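Side-chain contacts in serine protease inhibitor (Schistosoma haematobium, PDB 3STO), which belongs to the serpin family and probably acts as an inhibitor of serine-type endopeptidases: residues Gln60-Tyr65 / Val315-Asp320; Gly68-Leu73 / Lys311-Val316. All blocks are in the same frame, centred on the assembly; numbering follows the deposited sequence.

Interaction 1: residues Gln60-Tyr65 / Val315-Asp320; sequences QGRTGY and VVDLFD
Asp-317 OD2 is gripped by a charge and by a water. Arg-62 NH1 lies 2.9 Å from Asp-317 OD2 in a salt bridge. No N-H points at that oxygen, because it lies well out of the guanidinium plane, over one face. The guanidinium and carboxylate planes stand 74° apart. With CG anti to the backbone N (chi1 -168°) and a bend at chi3, the Arg-62 chain reaches out and folds its tip over Asp-317.

A water donates to Asp-317 OD2 at 2.7 Å and accepts from Thr-63 OG1, also at 2.7 Å. Thr-63 OG1 further bonds to the backbone N of Asp-325. It also touches Asp-317 CB at 3.3 Å. The other branch, Thr-63 CG2, rests against the backbone of Leu-318, 3.8 Å from its CA. A second water joins Thr-63 O to Leu-318 N.

Gln-66, one turn on from Thr-63, accepts from the backbone N of both Val-316 and Asp-317. The first turn of helix 61-70 is thus docked, within the serpin domain, on the loop after helix 307-312. The join is largely polar, with two waters bridging the segments, and its ion pair is a contact of charges alone.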
ATOM      1  N   GLN A  60      -5.126  22.089  11.594  1.00 24.54           N
ATOM      2  CA  GLN A  60      -4.593  22.951  12.624  1.00 18.94           C
ATOM      3  C   GLN A  60      -4.996  22.491  14.003  1.00 18.69           C
ATOM      4  O   GLN A  60      -5.816  21.591  14.150  1.00 24.58           O
ATOM      5  CB  GLN A  60      -5.078  24.384  12.375  1.00 23.93           C
ATOM      6  CG  GLN A  60      -4.457  25.021  11.147  1.00 29.37           C
ATOM      7  CD  GLN A  60      -3.045  25.488  11.395  1.00 39.61           C
ATOM      8  OE1 GLN A  60      -2.437  25.216  12.455  1.00 42.42           O
ATOM      9  NE2 GLN A  60      -2.512  26.212  10.434  1.00 48.11           N
ATOM     10  N   GLY A  61      -4.480  23.177  15.008  1.00 23.32           N
ATOM     11  CA  GLY A  61      -4.806  22.873  16.378  1.00 19.18           C
ATOM     12  C   GLY A  61      -4.602  21.403  16.684  1.00 25.37           C
ATOM     13  O   GLY A  61      -3.615  20.805  16.281  1.00 26.00           O
ATOM     14  N   ARG A  62      -5.562  20.833  17.388  1.00 22.99           N
ATOM     15  CA  ARG A  62      -5.502  19.474  17.869  1.00 21.58           C
ATOM     16  C   ARG A  62      -5.661  18.445  16.705  1.00 28.94           C
ATOM     17  O   ARG A  62      -5.155  17.318  16.767  1.00 21.51           O
ATOM     18  CB  ARG A  62      -6.593  19.305  18.939  1.00 28.63           C
ATOM     19  CG  ARG A  62      -6.488  18.022  19.766  1.00 35.76           C
ATOM     20  CD  ARG A  62      -7.285  18.146  21.033  1.00 48.52           C
ATOM     21  NE  ARG A  62      -8.120  16.977  21.250  1.00 55.59           N
ATOM     22  CZ  ARG A  62      -9.428  16.945  21.030  1.00 65.78           C
ATOM     23  NH1 ARG A  62     -10.053  18.036  20.594  1.00 50.07           N
ATOM     24  NH2 ARG A  62     -10.109  15.825  21.252  1.00 61.57           N
ATOM     25  N   THR A  63      -6.346  18.854  15.642  1.00 21.86           N
ATOM     26  CA  THR A  63      -6.450  18.059  14.426  1.00 22.14           C
ATOM     27  C   THR A  63      -5.071  17.805  13.779  1.00 24.17           C
ATOM     28  O   THR A  63      -4.724  16.675  13.479  1.00 17.89           O
ATOM     29  CB  THR A  63      -7.390  18.738  13.421  1.00 24.14           C
ATOM     30  OG1 THR A  63      -8.649  18.992  14.054  1.00 27.89           O
ATOM     31  CG2 THR A  63      -7.605  17.871  12.200  1.00 19.04           C
ATOM     32  N   GLY A  64      -4.275  18.850  13.584  1.00 19.48           N
ATOM     33  CA  GLY A  64      -2.942  18.662  13.050  1.00 18.59           C
ATOM     34  C   GLY A  64      -2.017  17.967  14.038  1.00 21.64           C
ATOM     35  O   GLY A  64      -1.110  17.231  13.658  1.00 20.53           O
ATOM     36  N   TYR A  65      -2.245  18.210  15.318  1.00 20.23           N
ATOM     37  CA  TYR A  65      -1.395  17.661  16.359  1.00 19.88           C
ATOM     38  C   TYR A  65      -1.521  16.146  16.427  1.00 23.59           C
ATOM     39  O   TYR A  65      -0.516  15.439  16.555  1.00 19.86           O
ATOM     40  CB  TYR A  65      -1.735  18.285  17.712  1.00 22.64           C
ATOM     41  CG  TYR A  65      -0.899  17.791  18.875  1.00 21.06           C
ATOM     42  CD1 TYR A  65       0.456  17.796  18.803  1.00 25.96           C
ATOM     43  CD2 TYR A  65      -1.482  17.340  20.042  1.00 40.52           C
ATOM     44  CE1 TYR A  65       1.223  17.343  19.815  1.00 25.86           C
ATOM     45  CE2 TYR A  65      -0.715  16.894  21.086  1.00 40.69           C
ATOM     46  CZ  TYR A  65       0.652  16.900  20.961  1.00 36.70           C
ATOM     47  OH  TYR A  65       1.488  16.454  21.978  1.00 55.58           O
ATOM     48  N   VAL A 315      -5.903   9.351  15.201  1.00 25.52           N
ATOM     49  CA  VAL A 315      -6.383  10.444  14.361  1.00 22.45           C
ATOM     50  C   VAL A 315      -7.910  10.529  14.397  1.00 26.26           C
ATOM     51  O   VAL A 315      -8.613   9.810  13.675  1.00 24.70           O
ATOM     52  CB  VAL A 315      -5.879  10.298  12.915  1.00 22.26           C
ATOM     53  CG1 VAL A 315      -6.421  11.442  12.015  1.00 15.45           C
ATOM     54  CG2 VAL A 315      -4.357  10.229  12.917  1.00 20.40           C
ATOM     55  N   VAL A 316      -8.395  11.442  15.231  1.00 26.93           N
ATOM     56  CA  VAL A 316      -9.788  11.493  15.647  1.00 22.52           C
ATOM     57  C   VAL A 316     -10.480  12.776  15.200  1.00 27.81           C
ATOM     58  O   VAL A 316     -11.490  12.715  14.475  1.00 20.60           O
ATOM     59  CB  VAL A 316      -9.901  11.302  17.194  1.00 29.12           C
ATOM     60  CG1 VAL A 316     -11.323  11.480  17.661  1.00 17.20           C
ATOM     61  CG2 VAL A 316      -9.354   9.909  17.594  1.00 19.40           C
ATOM     62  N   ASP A 317      -9.936  13.933  15.610  1.00 21.85           N
ATOM     63  CA  ASP A 317     -10.616  15.214  15.322  1.00 24.41           C
ATOM     64  C   ASP A 317     -10.892  15.433  13.853  1.00 27.07           C
ATOM     65  O   ASP A 317     -11.877  16.065  13.514  1.00 22.35           O
ATOM     66  CB  ASP A 317      -9.824  16.404  15.823  1.00 24.73           C
ATOM     67  CG  ASP A 317      -9.782  16.485  17.324  1.00 33.88           C
ATOM     68  OD1 ASP A 317     -10.224  15.512  18.004  1.00 24.24           O
ATOM     69  OD2 ASP A 317      -9.289  17.536  17.808  1.00 33.49           O
ATOM     70  N   LEU A 318      -9.993  14.952  12.989  1.00 22.80           N
ATOM     71  CA  LEU A 318     -10.155  15.080  11.541  1.00 18.50           C
ATOM     72  C   LEU A 318     -11.542  14.584  11.077  1.00 21.96           C
ATOM     73  O   LEU A 318     -12.091  15.062  10.079  1.00 20.11           O
ATOM     74  CB  LEU A 318      -9.100  14.227  10.836  1.00 27.95           C
ATOM     75  CG  LEU A 318      -8.245  14.674   9.657  1.00 30.67           C
ATOM     76  CD1 LEU A 318      -7.845  13.459   8.865  1.00 25.34           C
ATOM     77  CD2 LEU A 318      -8.902  15.714   8.764  1.00 24.98           C
ATOM     78  N   PHE A 319     -12.087  13.598  11.793  1.00 22.51           N
ATOM     79  CA  PHE A 319     -13.256  12.867  11.306  1.00 28.26           C
ATOM     80  C   PHE A 319     -14.542  13.281  11.984  1.00 21.87           C
ATOM     81  O   PHE A 319     -15.567  12.646  11.835  1.00 28.90           O
ATOM     82  CB  PHE A 319     -13.030  11.351  11.427  1.00 24.29           C
ATOM     83  CG  PHE A 319     -11.766  10.880  10.743  1.00 21.45           C
ATOM     84  CD1 PHE A 319     -11.615  11.031   9.369  1.00 14.91           C
ATOM     85  CD2 PHE A 319     -10.730  10.324  11.477  1.00 19.91           C
ATOM     86  CE1 PHE A 319     -10.460  10.623   8.742  1.00 24.07           C
ATOM     87  CE2 PHE A 319      -9.560   9.908  10.863  1.00 17.16           C
ATOM     88  CZ  PHE A 319      -9.415  10.061   9.487  1.00 16.65           C
ATOM     89  N   ASP A 320     -14.481  14.391  12.691  1.00 28.36           N
ATOM     90  CA  ASP A 320     -15.566  14.809  13.566  1.00 32.58           C
ATOM     91  C   ASP A 320     -15.954  16.270  13.323  1.00 28.49           C
ATOM     92  O   ASP A 320     -15.142  17.183  13.491  1.00 26.49           O
ATOM     93  CB  ASP A 320     -15.148  14.574  15.017  1.00 40.94           C
ATOM     94  CG  ASP A 320     -16.178  15.061  16.014  1.00 54.04           C
ATOM     95  OD1 ASP A 320     -17.306  15.402  15.600  1.00 49.68           O
ATOM     96  OD2 ASP A 320     -15.849  15.100  17.218  1.00 61.73           O
TER
HETATM   97  O   HOH W   1      -9.323  19.880  16.557  1.00 22.78           O
HETATM   98  O   HOH W   2      -7.054  14.493  13.726  1.00 22.97           O

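Interaction 2: residues Gly68-Leu73 / Lys311-Val316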
ATOM      1  N   GLY A  68       0.376  14.579  13.647  1.00 23.13           N
ATOM      2  CA  GLY A  68       1.794  14.551  13.929  1.00 19.76           C
ATOM      3  C   GLY A  68       2.220  13.498  14.939  1.00 30.44           C
ATOM      4  O   GLY A  68       3.280  12.874  14.789  1.00 30.49           O
ATOM      5  N   LYS A  69       1.413  13.298  15.979  1.00 24.46           N
ATOM      6  CA  LYS A  69       1.712  12.249  16.951  1.00 28.09           C
ATOM      7  C   LYS A  69       1.651  10.853  16.303  1.00 28.24           C
ATOM      8  O   LYS A  69       2.536  10.010  16.492  1.00 27.63           O
ATOM      9  CB  LYS A  69       0.761  12.335  18.158  1.00 29.02           C
ATOM     10  CG  LYS A  69       1.321  13.071  19.373  1.00 23.30           C
ATOM     11  N   THR A  70       0.592  10.614  15.545  1.00 22.78           N
ATOM     12  CA  THR A  70       0.380   9.323  14.939  1.00 26.18           C
ATOM     13  C   THR A  70       1.514   9.077  13.975  1.00 28.55           C
ATOM     14  O   THR A  70       1.937   7.947  13.765  1.00 23.44           O
ATOM     15  CB  THR A  70      -0.928   9.295  14.170  1.00 25.70           C
ATOM     16  OG1 THR A  70      -2.018   9.445  15.089  1.00 27.87           O
ATOM     17  CG2 THR A  70      -1.065   7.995  13.431  1.00 25.03           C
HETATM   18  N   MSE A  71       2.024  10.168  13.422  1.00 30.37           N
HETATM   19  CA  MSE A  71       3.132  10.131  12.477  1.00 27.80           C
HETATM   20  C   MSE A  71       4.439  10.024  13.215  1.00 28.66           C
HETATM   21  O   MSE A  71       5.495   9.825  12.604  1.00 34.21           O
HETATM   22  CB  MSE A  71       3.153  11.395  11.607  1.00 21.26           C
HETATM   23  CG  MSE A  71       3.680  11.143  10.260  1.00 51.56           C
HETATM   24 SE   MSE A  71       2.507   9.828   9.457  1.00 86.02          SE
HETATM   25  CE  MSE A  71       1.000  11.020   9.129  1.00 69.45           C
ATOM     26  N   ARG A  72       4.374  10.196  14.533  1.00 29.11           N
ATOM     27  CA  ARG A  72       5.547  10.018  15.381  1.00 33.72           C
ATOM     28  C   ARG A  72       6.640  11.066  15.093  1.00 34.54           C
ATOM     29  O   ARG A  72       7.827  10.742  15.161  1.00 37.83           O
ATOM     30  CB  ARG A  72       6.098   8.602  15.175  1.00 40.00           C
ATOM     31  CG  ARG A  72       6.242   7.761  16.412  1.00 28.37           C
ATOM     32  CD  ARG A  72       4.959   7.114  16.939  1.00 32.72           C
ATOM     33  NE  ARG A  72       3.901   6.840  15.962  1.00 35.68           N
ATOM     34  CZ  ARG A  72       2.876   6.003  16.180  1.00 42.51           C
ATOM     35  NH1 ARG A  72       2.797   5.318  17.313  1.00 25.99           N
ATOM     36  NH2 ARG A  72       1.927   5.825  15.257  1.00 34.42           N
ATOM     37  N   LEU A  73       6.231  12.309  14.789  1.00 27.70           N
ATOM     38  CA  LEU A  73       7.156  13.412  14.496  1.00 31.18           C
ATOM     39  C   LEU A  73       7.904  13.876  15.745  1.00 31.74           C
ATOM     40  O   LEU A  73       7.391  13.764  16.848  1.00 37.61           O
ATOM     41  CB  LEU A  73       6.409  14.610  13.901  1.00 22.35           C
ATOM     42  CG  LEU A  73       5.613  14.432  12.606  1.00 32.61           C
ATOM     43  CD1 LEU A  73       5.060  15.754  12.101  1.00 26.03           C
ATOM     44  CD2 LEU A  73       6.461  13.785  11.539  1.00 30.62           C
ATOM     45  N   LYS A 311      -8.772   6.292  13.380  1.00 15.99           N
ATOM     46  CA  LYS A 311      -9.283   6.688  14.683  1.00 20.43           C
ATOM     47  C   LYS A 311      -8.575   5.906  15.749  1.00 21.70           C
ATOM     48  O   LYS A 311      -8.028   6.466  16.725  1.00 27.26           O
ATOM     49  CB  LYS A 311     -10.787   6.442  14.784  1.00 22.13           C
ATOM     50  CG  LYS A 311     -11.629   7.552  14.202  1.00 19.14           C
ATOM     51  CD  LYS A 311     -13.062   7.124  14.016  1.00 23.39           C
ATOM     52  CE  LYS A 311     -13.897   8.310  13.668  1.00 24.15           C
ATOM     53  NZ  LYS A 311     -15.258   7.904  13.196  1.00 38.87           N
ATOM     54  N   SER A 312      -8.591   4.595  15.563  1.00 20.90           N
ATOM     55  CA  SER A 312      -7.921   3.681  16.481  1.00 22.38           C
ATOM     56  C   SER A 312      -6.438   3.993  16.758  1.00 29.26           C
ATOM     57  O   SER A 312      -5.957   3.730  17.851  1.00 35.75           O
ATOM     58  CB  SER A 312      -8.047   2.255  15.971  1.00 25.44           C
ATOM     59  OG  SER A 312      -7.205   1.418  16.730  1.00 48.81           O
ATOM     60  N   ILE A 313      -5.708   4.557  15.793  1.00 26.22           N
ATOM     61  CA  ILE A 313      -4.303   4.849  16.041  1.00 18.61           C
ATOM     62  C   ILE A 313      -4.033   6.303  16.384  1.00 23.57           C
ATOM     63  O   ILE A 313      -2.869   6.724  16.436  1.00 31.85           O
ATOM     64  CB  ILE A 313      -3.325   4.348  14.895  1.00 29.49           C
ATOM     65  CG1 ILE A 313      -3.520   5.117  13.589  1.00 25.03           C
ATOM     66  CG2 ILE A 313      -3.468   2.836  14.640  1.00 22.72           C
ATOM     67  CD1 ILE A 313      -2.690   4.528  12.461  1.00 24.07           C
ATOM     68  N   GLY A 314      -5.088   7.074  16.623  1.00 21.65           N
ATOM     69  CA  GLY A 314      -4.901   8.396  17.207  1.00 22.90           C
ATOM     70  C   GLY A 314      -5.406   9.584  16.409  1.00 23.80           C
ATOM     71  O   GLY A 314      -5.349  10.705  16.879  1.00 28.47           O
ATOM     72  N   VAL A 315      -5.903   9.351  15.201  1.00 25.52           N
ATOM     73  CA  VAL A 315      -6.383  10.444  14.361  1.00 22.45           C
ATOM     74  C   VAL A 315      -7.910  10.529  14.397  1.00 26.26           C
ATOM     75  O   VAL A 315      -8.613   9.810  13.675  1.00 24.70           O
ATOM     76  CB  VAL A 315      -5.879  10.298  12.915  1.00 22.26           C
ATOM     77  CG1 VAL A 315      -6.421  11.442  12.015  1.00 15.45           C
ATOM     78  CG2 VAL A 315      -4.357  10.229  12.917  1.00 20.40           C
ATOM     79  N   VAL A 316      -8.395  11.442  15.231  1.00 26.93           N
ATOM     80  CA  VAL A 316      -9.788  11.493  15.647  1.00 22.52           C
ATOM     81  C   VAL A 316     -10.480  12.776  15.200  1.00 27.81           C
ATOM     82  O   VAL A 316     -11.490  12.715  14.475  1.00 20.60           O
ATOM     83  CB  VAL A 316      -9.901  11.302  17.194  1.00 29.12           C
ATOM     84  CG1 VAL A 316     -11.323  11.480  17.661  1.00 17.20           C
ATOM     85  CG2 VAL A 316      -9.354   9.909  17.594  1.00 19.40           C
TER
HETATM   86  O   HOH W   3      -0.308   5.587  16.594  1.00 33.63           O
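Thr-70 carries this contact, and its side chain meets the loop that leaves helix 307-312. Its CB points at the loop and lies 3.8 Å from Val-315 CG2. There the side chain forks. The hydroxyl stands beside the backbone N (chi1 -65°), which lets OG1 bond to Gln-66 O one turn earlier in its own helix. The same OG1 is 3.2 Å from Ile-313 O. Its single proton has both carbonyls within reach, and the bond across the contact is not settled. OG1 also touches Val-315 CG2 at 3.3 Å. The methyl, Thr-70 CG2, packs on Ile-313, 3.8 Å from Ile-313 CG1, with Ile-313 CD1 and the carbonyl O of Ile-313 also close by.

Ile-313 O has a firmer partner in a water, which donates to it at 2.8 Å. The water accepts a weak bond from Arg-72 NH2. That NH2 also bonds to Thr-70 O at 2.6 Å, the oxygen lying 22° out of the guanidinium plane, and NE adds a weak bond to the same carbonyl. Arg-72 thus folds back over the helix end.

Both helices finish here in Schellman motifs, with positive phi at Arg-72 and at Gly-314. Gly-314 brings its backbone close to Thr-70 OG1. Leu-50 of helix 43-55 touches Val-315, and Thr-29 of helix 18-30 touches Ile-313. Two helix ends meet through one threonine, whose methyl packs on Ile-313 while its hydroxyl has the carbonyls of Gln-66, in its own helix, and of Ile-313 within reach.

Interactions 1 and 2 hold the same two elements, helix 61-70 and the chain that follows helix 307-312. Their centres are about 9 Å apart. Interaction 1 takes the start of helix 61-70, and interaction 2 takes its end. Val-315 and Val-316 belong to both. Interaction 1 lies farther from the chain centre, yet three of its four touching residues are buried; its exposed arginine pairs with a buried aspartate. Interaction 2 is partly buried and has no ion pair across it. Each uses a threonine and bridging water. Together they hold the helix near both ends within the serpin fold.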